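Local coordinates for enterobactin synthetase component F-related protein (Vibrio cholerae serotype O1, PDB 4OXI), which probably activates glycine with ATP as an adenylation domain, in a lipopolysaccharide modification pathway linked to resistance against antimicrobial peptides, at residues A[166-171]-A[188-193]; A[95-100]-A[145-150]. All coordinates share one frame; numbering follows the deposited sequence.

Following the chain from the N terminus, helix 78-95 ends and strand 99-102 begins within 95-100, and interaction 2 closes a long loop when 145-150 returns beside it with strand 147-149. Strand 123-126, on the far side of 99-102, lies within that loop. Interaction 1 opens only afterwards: 166-171 and 188-193 close a short loop through helix 180-185. The two loops therefore follow one another, neither nesting nor crossing. Both belong to one five-stranded parallel sheet, ordered 123-126, 99-102, 147-149, 170-173, 190-193. Strands 147-149 and 170-173 join them: H170 probably bonds through its backbone to D146 and I148.

Interaction 1. Residues A[166-171]-A[188-193]; sequences IDRLHI and QHTFHT
R168 reaches over the start of the 188-193 segment, where strands 170-173 and 190-193 are the parallel strands of a beta-alpha-beta unit, linked through helix 180-185, with 190-193 outermost in the sheet within this chain. A bend at chi3 (-57°) turns its long side chain so that the carbonyl O of Q188 sits over one guanidinium face, while NH1 bonds T190 OG1 at 2.7 Å, tilted from the plane; NH2 is held by the carbonyl of P187. L169 gives its backbone N to H189 ND1 (3.0 Å), nearly in the ring plane. Histidine suits this spot because its second nitrogen, NE2, bonds the carbonyl of L162 in helix 155-164, whose residues also cover the leucine side chain. Next comes the parallel ladder, in which L169 O accepts from T190 N. H170 stands beside T190 on one face of the sheet, and its ring meets that of H192 rim to rim, with planes at 22°. ND1 of H170 and NE2 of H192 are hydrogen-bonded, 3.0 Å apart, while Y91 OH holds ND1 of H192. I171, on the opposite face, is a branched residue fitted to the buried side: its CG1 lies over the F191 ring, 4.1 Å from the centroid. Its backbone N donates to T190 O, and its carbonyl O takes the last bond, from H192 N at 2.8 Å.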
# COMPACT_ATOMS: atom_id res chain seq x y z
N ILE A 166 11.94 -25.61 -7.23
CA ILE A 166 11.85 -27.07 -7.27
C ILE A 166 10.45 -27.60 -6.90
O ILE A 166 9.96 -28.57 -7.50
CB ILE A 166 12.88 -27.75 -6.36
CG1 ILE A 166 14.28 -27.18 -6.62
CG2 ILE A 166 12.87 -29.25 -6.59
CD1 ILE A 166 14.83 -27.54 -7.99
N ASP A 167 9.82 -26.95 -5.92
CA ASP A 167 8.47 -27.32 -5.50
C ASP A 167 7.44 -27.05 -6.59
O ASP A 167 7.56 -26.07 -7.32
CB ASP A 167 8.11 -26.55 -4.21
CG ASP A 167 8.99 -26.93 -3.03
OD1 ASP A 167 9.25 -28.14 -2.84
OD2 ASP A 167 9.43 -26.03 -2.28
N ARG A 168 6.43 -27.90 -6.71
CA ARG A 168 5.36 -27.71 -7.69
C ARG A 168 4.57 -26.43 -7.42
O ARG A 168 4.01 -26.26 -6.34
CB ARG A 168 4.39 -28.91 -7.70
CG ARG A 168 3.18 -28.73 -8.63
CD ARG A 168 2.44 -30.06 -8.90
NE ARG A 168 3.34 -31.07 -9.47
CZ ARG A 168 3.61 -31.19 -10.78
NH1 ARG A 168 3.04 -30.37 -11.66
NH2 ARG A 168 4.45 -32.13 -11.20
N LEU A 169 4.53 -25.53 -8.41
CA LEU A 169 3.72 -24.32 -8.28
C LEU A 169 2.45 -24.49 -9.09
O LEU A 169 2.42 -25.20 -10.09
CB LEU A 169 4.49 -23.09 -8.78
CG LEU A 169 5.70 -22.68 -7.95
CD1 LEU A 169 6.33 -21.42 -8.53
CD2 LEU A 169 5.29 -22.46 -6.50
N HIS A 170 1.38 -23.83 -8.64
CA HIS A 170 0.12 -23.86 -9.36
C HIS A 170 -0.18 -22.49 -9.94
O HIS A 170 -0.38 -21.50 -9.21
CB HIS A 170 -0.99 -24.36 -8.44
CG HIS A 170 -0.82 -25.80 -8.06
ND1 HIS A 170 -1.47 -26.83 -8.72
CD2 HIS A 170 -0.04 -26.39 -7.12
CE1 HIS A 170 -1.11 -27.98 -8.19
NE2 HIS A 170 -0.25 -27.74 -7.21
N ILE A 171 -0.18 -22.43 -11.27
CA ILE A 171 -0.23 -21.19 -12.02
C ILE A 171 -1.64 -20.97 -12.54
O ILE A 171 -2.21 -21.86 -13.18
CB ILE A 171 0.72 -21.26 -13.21
CG1 ILE A 171 2.10 -21.72 -12.75
CG2 ILE A 171 0.79 -19.93 -13.93
CD1 ILE A 171 2.75 -20.82 -11.73
N GLN A 188 6.86 -30.11 -14.26
CA GLN A 188 7.07 -30.17 -12.82
C GLN A 188 6.21 -29.12 -12.10
O GLN A 188 6.15 -29.08 -10.86
CB GLN A 188 8.55 -30.02 -12.46
CG GLN A 188 9.15 -28.63 -12.71
CD GLN A 188 9.66 -28.46 -14.14
OE1 GLN A 188 9.05 -28.94 -15.09
NE2 GLN A 188 10.78 -27.75 -14.29
N HIS A 189 5.54 -28.27 -12.88
CA HIS A 189 4.59 -27.32 -12.34
C HIS A 189 3.24 -27.59 -12.99
O HIS A 189 3.17 -28.32 -13.98
CB HIS A 189 5.05 -25.88 -12.58
CG HIS A 189 6.37 -25.56 -11.96
ND1 HIS A 189 6.57 -25.57 -10.59
CD2 HIS A 189 7.56 -25.24 -12.52
CE1 HIS A 189 7.83 -25.27 -10.34
NE2 HIS A 189 8.45 -25.06 -11.48
N THR A 190 2.18 -27.01 -12.43
CA THR A 190 0.82 -27.26 -12.92
C THR A 190 0.12 -25.97 -13.33
O THR A 190 0.08 -25.00 -12.56
CB THR A 190 -0.03 -27.95 -11.82
OG1 THR A 190 0.59 -29.19 -11.47
CG2 THR A 190 -1.47 -28.19 -12.29
N PHE A 191 -0.44 -25.96 -14.54
CA PHE A 191 -1.08 -24.77 -15.07
C PHE A 191 -2.58 -24.95 -15.14
O PHE A 191 -3.05 -25.95 -15.70
CB PHE A 191 -0.54 -24.46 -16.47
CG PHE A 191 0.88 -24.01 -16.46
CD1 PHE A 191 1.18 -22.66 -16.49
CD2 PHE A 191 1.92 -24.93 -16.36
CE1 PHE A 191 2.48 -22.23 -16.46
CE2 PHE A 191 3.22 -24.52 -16.33
CZ PHE A 191 3.51 -23.16 -16.38
N HIS A 192 -3.30 -24.00 -14.56
CA HIS A 192 -4.75 -24.10 -14.48
C HIS A 192 -5.37 -22.99 -15.32
O HIS A 192 -5.27 -21.80 -14.97
CB HIS A 192 -5.23 -23.94 -13.03
CG HIS A 192 -4.75 -25.01 -12.08
ND1 HIS A 192 -5.42 -26.21 -11.92
CD2 HIS A 192 -3.72 -25.03 -11.21
CE1 HIS A 192 -4.80 -26.94 -11.01
NE2 HIS A 192 -3.76 -26.25 -10.56
N THR A 193 -6.00 -23.35 -16.42
CA THR A 193 -6.81 -22.36 -17.11
C THR A 193 -8.22 -22.44 -16.54
O THR A 193 -8.84 -23.50 -16.55
CB THR A 193 -6.82 -22.54 -18.63
OG1 THR A 193 -5.48 -22.44 -19.13
CG2 THR A 193 -7.68 -21.46 -19.29

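Interaction 2. Residues A[95-100]-A[145-150]; sequences QGVQRV and CDSIMV
With chi1 at -59°, S147 places OG anti to its own carbonyl carbon, beside the two methyls of V97; C145, at 165°, swings SG anti to its backbone N and puts it 3.6 Å from R99 O. The two groups lie where the adjacent strands 99-102 and 147-149 of a parallel sheet begin. A Schellman motif, with G96 at positive phi, ends the preceding helix 78-95 and leads the chain towards its strand; glycine accommodates that backbone conformation readily.

Where the two strands start, a water bridges the segments. It donates to R99 O (2.7 Å), accepts from D146 N (3.2 Å) and is hydrogen-bonded to S147 OG (3.0 Å), so one molecule links a carbonyl, an amide and a hydroxyl. Direct backbone pairing is found just beyond, between S147 and A101. Serine is small enough to fit here and polar enough to hold the water, while its CB packs 3.8 Å from R99 O. C145 contributes a compact, polarisable side chain: SG lies 4.0 Å from V100 C and also receives a weak hydrogen bond from S147 N. R99 carries its charged end away from this contact, to the carbonyl of T143.

Further along, V100 supplies the apolar surface. Its CA lies near S147 O, and W92 and M122 pack against its side chain. Beta-branched valine fits this buried strand position, and its CG1 lies 4.1 Å from M149 N, with M149 CB a little farther at 4.4 Å.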
# COMPACT_ATOMS: atom_id res chain seq x y z
N GLN A 95 -9.92 -26.41 -5.07
CA GLN A 95 -8.51 -26.79 -4.97
C GLN A 95 -8.00 -26.73 -3.53
O GLN A 95 -6.92 -27.21 -3.24
CB GLN A 95 -7.64 -25.85 -5.83
CG GLN A 95 -7.73 -26.11 -7.33
CD GLN A 95 -7.07 -27.43 -7.70
OE1 GLN A 95 -7.74 -28.42 -7.98
NE2 GLN A 95 -5.75 -27.45 -7.70
N GLY A 96 -8.78 -26.12 -2.64
CA GLY A 96 -8.33 -25.96 -1.26
C GLY A 96 -7.20 -24.96 -1.13
O GLY A 96 -6.33 -25.11 -0.26
N VAL A 97 -7.20 -23.96 -2.00
CA VAL A 97 -6.24 -22.87 -1.97
C VAL A 97 -6.70 -21.85 -0.96
O VAL A 97 -7.88 -21.48 -0.96
CB VAL A 97 -6.17 -22.19 -3.36
CG1 VAL A 97 -5.32 -20.94 -3.31
CG2 VAL A 97 -5.61 -23.16 -4.39
N GLN A 98 -5.80 -21.38 -0.11
CA GLN A 98 -6.13 -20.27 0.80
C GLN A 98 -5.37 -18.99 0.43
O GLN A 98 -5.91 -17.89 0.52
CB GLN A 98 -5.83 -20.65 2.26
CG GLN A 98 -5.94 -19.45 3.23
CD GLN A 98 -7.35 -18.86 3.30
OE1 GLN A 98 -8.35 -19.59 3.24
NE2 GLN A 98 -7.44 -17.53 3.43
N ARG A 99 -4.11 -19.14 0.02
CA ARG A 99 -3.27 -17.99 -0.30
C ARG A 99 -2.87 -17.96 -1.77
O ARG A 99 -2.36 -18.95 -2.31
CB ARG A 99 -2.02 -17.98 0.59
CG ARG A 99 -2.34 -17.96 2.10
CD ARG A 99 -1.08 -17.79 2.94
NE ARG A 99 -1.41 -17.60 4.35
CZ ARG A 99 -0.50 -17.50 5.32
NH1 ARG A 99 0.79 -17.55 5.03
NH2 ARG A 99 -0.89 -17.35 6.57
N VAL A 100 -3.11 -16.83 -2.43
CA VAL A 100 -2.73 -16.70 -3.83
C VAL A 100 -1.80 -15.51 -4.00
O VAL A 100 -2.11 -14.40 -3.56
CB VAL A 100 -3.95 -16.48 -4.74
CG1 VAL A 100 -3.50 -16.37 -6.20
CG2 VAL A 100 -4.90 -17.63 -4.60
N CYS A 145 2.97 -20.09 0.15
CA CYS A 145 2.03 -19.94 -0.94
C CYS A 145 2.57 -20.66 -2.17
O CYS A 145 3.72 -20.44 -2.56
CB CYS A 145 1.86 -18.45 -1.24
SG CYS A 145 1.07 -18.09 -2.80
N ASP A 146 1.77 -21.53 -2.77
CA ASP A 146 2.22 -22.20 -3.98
C ASP A 146 1.28 -21.95 -5.15
O ASP A 146 1.20 -22.77 -6.06
CB ASP A 146 2.37 -23.71 -3.74
CG ASP A 146 1.05 -24.38 -3.41
OD1 ASP A 146 0.01 -23.68 -3.28
OD2 ASP A 146 1.05 -25.63 -3.27
N SER A 147 0.54 -20.84 -5.12
CA SER A 147 -0.42 -20.52 -6.17
C SER A 147 -0.17 -19.11 -6.67
O SER A 147 -0.05 -18.18 -5.87
CB SER A 147 -1.85 -20.65 -5.65
OG SER A 147 -2.09 -21.97 -5.19
N ILE A 148 -0.07 -18.95 -7.98
CA ILE A 148 0.26 -17.66 -8.55
C ILE A 148 -0.66 -17.30 -9.71
O ILE A 148 -0.81 -18.08 -10.66
CB ILE A 148 1.70 -17.63 -9.06
CG1 ILE A 148 2.65 -18.20 -8.01
CG2 ILE A 148 2.13 -16.19 -9.40
CD1 ILE A 148 4.14 -18.10 -8.45
N MET A 149 -1.26 -16.11 -9.62
CA MET A 149 -2.05 -15.57 -10.72
C MET A 149 -1.16 -14.76 -11.65
O MET A 149 -0.46 -13.84 -11.21
CB MET A 149 -3.15 -14.64 -10.20
CG MET A 149 -4.05 -14.12 -11.30
SD MET A 149 -5.34 -15.32 -11.64
CE MET A 149 -6.17 -14.52 -13.01
N VAL A 150 -1.21 -15.08 -12.94
CA VAL A 150 -0.35 -14.42 -13.91
C VAL A 150 -1.19 -13.86 -15.03
O VAL A 150 -2.42 -14.02 -15.04
CB VAL A 150 0.72 -15.41 -14.47
CG1 VAL A 150 1.47 -16.08 -13.33
CG2 VAL A 150 0.07 -16.48 -15.35
O HOH W 1 -1.39 -21.46 -2.31